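Local coordinates for protein trans-2-enoyl-CoA reductase (Treponema denticola ATCC 35405, PDB 4GGO) that catalyses the NADH-dependent reduction of the carbon-carbon double bond of trans-2-enoyl-CoA thioesters such as crotonyl-CoA in fatty acid synthesis, at residues D120-E125 with P151-P156; D209-I214 with E257-R262. All blocks are in the same frame, centred on the assembly; numbering follows the deposited sequence.

Contact 1 of 2, residues D120-E125 with P151-P156; sequences DAFSDE and PVRTDP
The aliphatic part of R153 lies over one face of the F122 ring in a CH-pi contact, with R153 CG 3.8 Å from the ring centroid and 21° off the normal. Because the arginine chain runs extended from CG to NE, CB, CG and CD pass the ring in turn. The guanidinium plane stands 67° from that of the phenyl ring. At the ring edge, F122 CE2 comes to 3.4 Å from V152 O. Farther along, P156 CB sits 3.8 Å from F122 O, and D124 OD2, salt-bridged to R212, also lies 4.0 Å from P156 CB. The D120 side is looser and bridged by two waters. One donates to D120 OD2 and T154 O; the other donates to D120 OD2 and accepts from T154 N at 2.6 Å. At the guanidinium end a third water joins F122 O to R153 NH2, while R153 NH1 forms a salt bridge with E208 and a hydrogen bond to the carbonyl oxygen of K203. D120 OD1 accepts from F122 N in an Asx turn. Apolar packing over the ring face and water-mediated polar bridges thus join the turn carrying the NAD(+)-binding residues D120 and A121 to strand 152-154.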
loop_
_atom_site.group_PDB
_atom_site.type_symbol
_atom_site.label_atom_id
_atom_site.label_comp_id
_atom_site.label_asym_id
_atom_site.label_seq_id
_atom_site.Cartn_x
_atom_site.Cartn_y
_atom_site.Cartn_z
ATOM N N ASP A 120 -10.986 10.092 8.819
ATOM C CA ASP A 120 -11.109 8.657 9.056
ATOM C C ASP A 120 -12.016 7.999 8.020
ATOM O O ASP A 120 -13.235 8.158 8.058
ATOM C CB ASP A 120 -11.639 8.399 10.469
ATOM C CG ASP A 120 -11.758 6.921 10.789
ATOM O OD1 ASP A 120 -11.066 6.106 10.139
ATOM O OD2 ASP A 120 -12.541 6.574 11.700
ATOM N N ALA A 121 -11.413 7.247 7.104
ATOM C CA ALA A 121 -12.153 6.596 6.025
ATOM C C ALA A 121 -13.100 5.510 6.532
ATOM O O ALA A 121 -13.963 5.034 5.795
ATOM C CB ALA A 121 -11.188 6.020 4.995
ATOM N N PHE A 122 -12.928 5.121 7.790
ATOM C CA PHE A 122 -13.799 4.134 8.416
ATOM C C PHE A 122 -15.099 4.781 8.881
ATOM O O PHE A 122 -16.049 4.091 9.250
ATOM C CB PHE A 122 -13.091 3.481 9.605
ATOM C CG PHE A 122 -11.931 2.606 9.216
ATOM C CD1 PHE A 122 -11.999 1.803 8.092
ATOM C CD2 PHE A 122 -10.771 2.592 9.974
ATOM C CE1 PHE A 122 -10.937 0.997 7.731
ATOM C CE2 PHE A 122 -9.703 1.787 9.617
ATOM C CZ PHE A 122 -9.787 0.989 8.493
ATOM N N SER A 123 -15.135 6.111 8.857
ATOM C CA SER A 123 -16.287 6.859 9.355
ATOM C C SER A 123 -17.311 7.136 8.262
ATOM O O SER A 123 -16.962 7.265 7.089
ATOM C CB SER A 123 -15.840 8.175 9.989
ATOM O OG SER A 123 -15.422 9.109 9.013
ATOM N N ASP A 124 -18.579 7.217 8.652
ATOM C CA ASP A 124 -19.650 7.529 7.710
ATOM C C ASP A 124 -19.608 8.994 7.282
ATOM O O ASP A 124 -20.136 9.353 6.229
ATOM C CB ASP A 124 -21.019 7.198 8.310
ATOM C CG ASP A 124 -21.285 5.705 8.372
ATOM O OD1 ASP A 124 -20.748 4.965 7.520
ATOM O OD2 ASP A 124 -22.036 5.272 9.271
ATOM N N GLU A 125 -18.980 9.835 8.100
ATOM C CA GLU A 125 -18.851 11.254 7.786
ATOM C C GLU A 125 -17.981 11.448 6.552
ATOM O O GLU A 125 -18.329 12.206 5.647
ATOM C CB GLU A 125 -18.248 12.024 8.964
ATOM C CG GLU A 125 -18.861 11.700 10.315
ATOM C CD GLU A 125 -18.112 10.602 11.045
ATOM O OE1 GLU A 125 -18.597 9.450 11.049
ATOM O OE2 GLU A 125 -17.040 10.893 11.617
ATOM N N PRO A 151 -3.686 0.208 11.976
ATOM C CA PRO A 151 -3.672 -0.789 13.049
ATOM C C PRO A 151 -4.967 -0.761 13.853
ATOM O O PRO A 151 -5.240 -1.696 14.607
ATOM C CB PRO A 151 -2.504 -0.335 13.925
ATOM C CG PRO A 151 -2.439 1.135 13.716
ATOM C CD PRO A 151 -2.813 1.356 12.276
ATOM N N VAL A 152 -5.751 0.302 13.692
ATOM C CA VAL A 152 -6.977 0.473 14.466
ATOM C C VAL A 152 -8.178 0.861 13.603
ATOM O O VAL A 152 -8.029 1.498 12.559
ATOM C CB VAL A 152 -6.800 1.532 15.578
ATOM C CG1 VAL A 152 -5.739 1.091 16.573
ATOM C CG2 VAL A 152 -6.442 2.883 14.979
ATOM N N ARG A 153 -9.368 0.471 14.049
ATOM C CA ARG A 153 -10.608 0.860 13.384
ATOM C C ARG A 153 -11.739 1.082 14.383
ATOM O O ARG A 153 -12.013 0.228 15.228
ATOM C CB ARG A 153 -11.038 -0.187 12.354
ATOM C CG ARG A 153 -12.437 0.055 11.795
ATOM C CD ARG A 153 -12.819 -0.965 10.736
ATOM N NE ARG A 153 -14.156 -0.719 10.201
ATOM C CZ ARG A 153 -15.134 -1.620 10.182
ATOM N NH1 ARG A 153 -14.930 -2.838 10.664
ATOM N NH2 ARG A 153 -16.318 -1.304 9.675
ATOM N N THR A 154 -12.391 2.235 14.280
ATOM C CA THR A 154 -13.562 2.521 15.095
ATOM C C THR A 154 -14.823 2.100 14.352
ATOM O O THR A 154 -15.145 2.653 13.299
ATOM C CB THR A 154 -13.658 4.017 15.448
ATOM O OG1 THR A 154 -12.462 4.430 16.119
ATOM C CG2 THR A 154 -14.855 4.277 16.349
ATOM N N ASP A 155 -15.521 1.109 14.897
ATOM C CA ASP A 155 -16.755 0.611 14.298
ATOM C C ASP A 155 -17.777 1.738 14.186
ATOM O O ASP A 155 -18.163 2.335 15.191
ATOM C CB ASP A 155 -17.318 -0.545 15.131
ATOM C CG ASP A 155 -18.393 -1.333 14.397
ATOM O OD1 ASP A 155 -19.289 -0.718 13.782
ATOM O OD2 ASP A 155 -18.340 -2.579 14.439
ATOM N N PRO A 156 -18.218 2.028 12.955
ATOM C CA PRO A 156 -19.141 3.135 12.682
ATOM C C PRO A 156 -20.543 2.899 13.239
ATOM O O PRO A 156 -21.318 3.848 13.344
ATOM C CB PRO A 156 -19.188 3.175 11.153
ATOM C CG PRO A 156 -18.871 1.781 10.737
ATOM C CD PRO A 156 -17.863 1.293 11.729
HETATM O O HOH W 1 -14.922 5.161 12.186
HETATM O O HOH W 2 -11.281 4.313 13.070
HETATM O O HOH W 3 -16.048 1.140 8.728
#

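Contact 2 of 2, residues D209-I214 with E257-R262; sequences DWERWI and EATAHR
E211 OE1 is gripped by R262 NH2 at 2.6 Å and by a water that donates to it. The arginine nitrogen arrives on the syn side of the carboxylate, 24° out of its plane. A second, weak bond runs from R262 NE to E211 OE2 at 2.8 Å, so the salt bridge is two-pronged, one prong weak, with the carboxylate and guanidinium planes 49° apart. E211 reaches across with its chain extended, whereas R262 bends at chi3, and the two side chains cross at about a right angle. The water on OE1 also donates to T259 OG1, which itself bonds to H255 O one turn earlier in its helix. Beneath this polar layer the contact is apolar. T259 CG2, placed anti to its backbone N, lies 3.9 Å from both E211 CB and W210 CE3. The far end of the indole reaches A260, W210 CH2 standing 3.5 Å from A260 CB, while W210 NE1 is held by T229. The helical segments 209-214 and 257-262, of helices 208-219 and 248-266, run side by side, with a closest axis approach of 10.2 Å and 20° between directions. L256 and L263 of helix 248-266 also pack on W210, which touches A231 of strand 227-233, and A260 rests on V274 of strand 270-276, so the helix pair packs against the parallel Rossmann-type sheet.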
loop_
_atom_site.group_PDB
_atom_site.type_symbol
_atom_site.label_atom_id
_atom_site.label_comp_id
_atom_site.label_asym_id
_atom_site.label_seq_id
_atom_site.Cartn_x
_atom_site.Cartn_y
_atom_site.Cartn_z
ATOM N N ASP A 209 -15.240 -2.614 5.957
ATOM C CA ASP A 209 -15.292 -1.218 5.536
ATOM C C ASP A 209 -15.340 -1.093 4.019
ATOM O O ASP A 209 -16.010 -0.212 3.479
ATOM C CB ASP A 209 -14.095 -0.440 6.080
ATOM C CG ASP A 209 -14.154 1.032 5.728
ATOM O OD1 ASP A 209 -15.176 1.679 6.043
ATOM O OD2 ASP A 209 -13.184 1.540 5.128
ATOM N N TRP A 210 -14.616 -1.977 3.340
ATOM C CA TRP A 210 -14.596 -2.018 1.884
ATOM C C TRP A 210 -16.010 -2.206 1.348
ATOM O O TRP A 210 -16.468 -1.448 0.493
ATOM C CB TRP A 210 -13.700 -3.166 1.415
ATOM C CG TRP A 210 -13.598 -3.317 -0.070
ATOM C CD1 TRP A 210 -13.829 -2.360 -1.016
ATOM C CD2 TRP A 210 -13.236 -4.506 -0.782
ATOM N NE1 TRP A 210 -13.632 -2.881 -2.272
ATOM C CE2 TRP A 210 -13.268 -4.197 -2.156
ATOM C CE3 TRP A 210 -12.890 -5.802 -0.390
ATOM C CZ2 TRP A 210 -12.964 -5.135 -3.139
ATOM C CZ3 TRP A 210 -12.588 -6.734 -1.368
ATOM C CH2 TRP A 210 -12.627 -6.395 -2.726
ATOM N N GLU A 211 -16.695 -3.219 1.867
ATOM C CA GLU A 211 -18.058 -3.521 1.453
ATOM C C GLU A 211 -18.999 -2.378 1.824
ATOM O O GLU A 211 -19.949 -2.085 1.099
ATOM C CB GLU A 211 -18.528 -4.830 2.092
ATOM C CG GLU A 211 -19.828 -5.372 1.522
ATOM C CD GLU A 211 -20.182 -6.738 2.076
ATOM O OE1 GLU A 211 -19.780 -7.039 3.220
ATOM O OE2 GLU A 211 -20.854 -7.515 1.366
ATOM N N ARG A 212 -18.723 -1.730 2.951
ATOM C CA ARG A 212 -19.529 -0.601 3.395
ATOM C C ARG A 212 -19.378 0.571 2.431
ATOM O O ARG A 212 -20.355 1.245 2.105
ATOM C CB ARG A 212 -19.137 -0.180 4.813
ATOM C CG ARG A 212 -20.150 0.731 5.493
ATOM C CD ARG A 212 -19.679 1.145 6.879
ATOM N NE ARG A 212 -20.670 1.953 7.584
ATOM C CZ ARG A 212 -21.499 1.481 8.511
ATOM N NH1 ARG A 212 -21.454 0.201 8.855
ATOM N NH2 ARG A 212 -22.367 2.291 9.102
ATOM N N TRP A 213 -18.150 0.805 1.975
ATOM C CA TRP A 213 -17.883 1.842 0.983
ATOM C C TRP A 213 -18.656 1.577 -0.304
ATOM O O TRP A 213 -19.298 2.474 -0.848
ATOM C CB TRP A 213 -16.387 1.930 0.674
ATOM C CG TRP A 213 -15.625 2.866 1.562
ATOM C CD1 TRP A 213 -14.894 2.538 2.666
ATOM C CD2 TRP A 213 -15.516 4.287 1.417
ATOM N NE1 TRP A 213 -14.338 3.667 3.220
ATOM C CE2 TRP A 213 -14.704 4.754 2.471
ATOM C CE3 TRP A 213 -16.027 5.210 0.500
ATOM C CZ2 TRP A 213 -14.393 6.103 2.632
ATOM C CZ3 TRP A 213 -15.715 6.548 0.661
ATOM C CH2 TRP A 213 -14.906 6.981 1.718
ATOM N N ILE A 214 -18.595 0.336 -0.778
ATOM C CA ILE A 214 -19.245 -0.042 -2.029
ATOM C C ILE A 214 -20.768 0.046 -1.943
ATOM O O ILE A 214 -21.410 0.624 -2.820
ATOM C CB ILE A 214 -18.840 -1.463 -2.470
ATOM C CG1 ILE A 214 -17.323 -1.551 -2.658
ATOM C CG2 ILE A 214 -19.559 -1.851 -3.752
ATOM C CD1 ILE A 214 -16.772 -0.555 -3.656
ATOM N N GLU A 257 -11.192 -11.922 1.051
ATOM C CA GLU A 257 -11.488 -12.714 -0.138
ATOM C C GLU A 257 -12.969 -13.071 -0.225
ATOM O O GLU A 257 -13.568 -13.019 -1.300
ATOM C CB GLU A 257 -10.625 -13.979 -0.162
ATOM C CG GLU A 257 -9.136 -13.702 -0.309
ATOM C CD GLU A 257 -8.277 -14.927 -0.051
ATOM O OE1 GLU A 257 -8.825 -15.963 0.383
ATOM O OE2 GLU A 257 -7.052 -14.853 -0.280
ATOM N N ALA A 258 -13.557 -13.430 0.912
ATOM C CA ALA A 258 -14.980 -13.743 0.969
ATOM C C ALA A 258 -15.818 -12.498 0.687
ATOM O O ALA A 258 -16.927 -12.588 0.161
ATOM C CB ALA A 258 -15.336 -14.326 2.322
ATOM N N THR A 259 -15.275 -11.338 1.040
ATOM C CA THR A 259 -15.957 -10.069 0.808
ATOM C C THR A 259 -16.005 -9.721 -0.679
ATOM O O THR A 259 -17.062 -9.371 -1.204
ATOM C CB THR A 259 -15.297 -8.919 1.594
ATOM O OG1 THR A 259 -15.443 -9.155 3.001
ATOM C CG2 THR A 259 -15.946 -7.589 1.243
ATOM N N ALA A 260 -14.861 -9.828 -1.353
ATOM C CA ALA A 260 -14.781 -9.575 -2.790
ATOM C C ALA A 260 -15.710 -10.521 -3.527
ATOM O O ALA A 260 -16.256 -10.196 -4.581
ATOM C CB ALA A 260 -13.355 -9.761 -3.281
ATOM N N HIS A 261 -15.876 -11.702 -2.948
ATOM C CA HIS A 261 -16.726 -12.735 -3.504
ATOM C C HIS A 261 -18.194 -12.352 -3.354
ATOM O O HIS A 261 -18.973 -12.452 -4.301
ATOM C CB HIS A 261 -16.441 -14.050 -2.784
ATOM C CG HIS A 261 -17.087 -15.242 -3.415
ATOM N ND1 HIS A 261 -17.904 -16.101 -2.713
ATOM C CD2 HIS A 261 -17.024 -15.726 -4.675
ATOM C CE1 HIS A 261 -18.323 -17.060 -3.518
ATOM N NE2 HIS A 261 -17.802 -16.859 -4.714
ATOM N N ARG A 262 -18.565 -11.908 -2.156
ATOM C CA ARG A 262 -19.937 -11.499 -1.879
ATOM C C ARG A 262 -20.308 -10.237 -2.657
ATOM O O ARG A 262 -21.448 -10.081 -3.097
ATOM C CB ARG A 262 -20.139 -11.289 -0.375
ATOM C CG ARG A 262 -21.545 -10.864 0.013
ATOM C CD ARG A 262 -21.815 -11.068 1.500
ATOM N NE ARG A 262 -21.074 -10.139 2.349
ATOM C CZ ARG A 262 -19.958 -10.447 3.003
ATOM N NH1 ARG A 262 -19.443 -11.667 2.908
ATOM N NH2 ARG A 262 -19.355 -9.536 3.755
HETATM O O HOH W 4 -17.484 -7.860 4.650
#

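In the fold
Helix 208-219 ties the two contacts together: its 209-214 segment faces 257-262 in contact 2 and also meets both segments of contact 1, although the contact centres lie 15 Å apart. R212 NH2 forms a salt bridge with D124 OD2 at 3.0 Å, and P156 CG packs 3.5 Å from R212 CZ. F122 CD1 lies 3.2 Å from D209 OD2, an oxygen that is hydrogen-bonded to the Y146 hydroxyl. Contact 1 belongs to the cofactor site directly through D120 and A121, and the F122 side chain is about 4 Å from that of L148, another NAD(+)-binding residue. Contact 2 stands farther back, the W210 side chain about 7 Å from that of L148 and about 10 Å from that of K253.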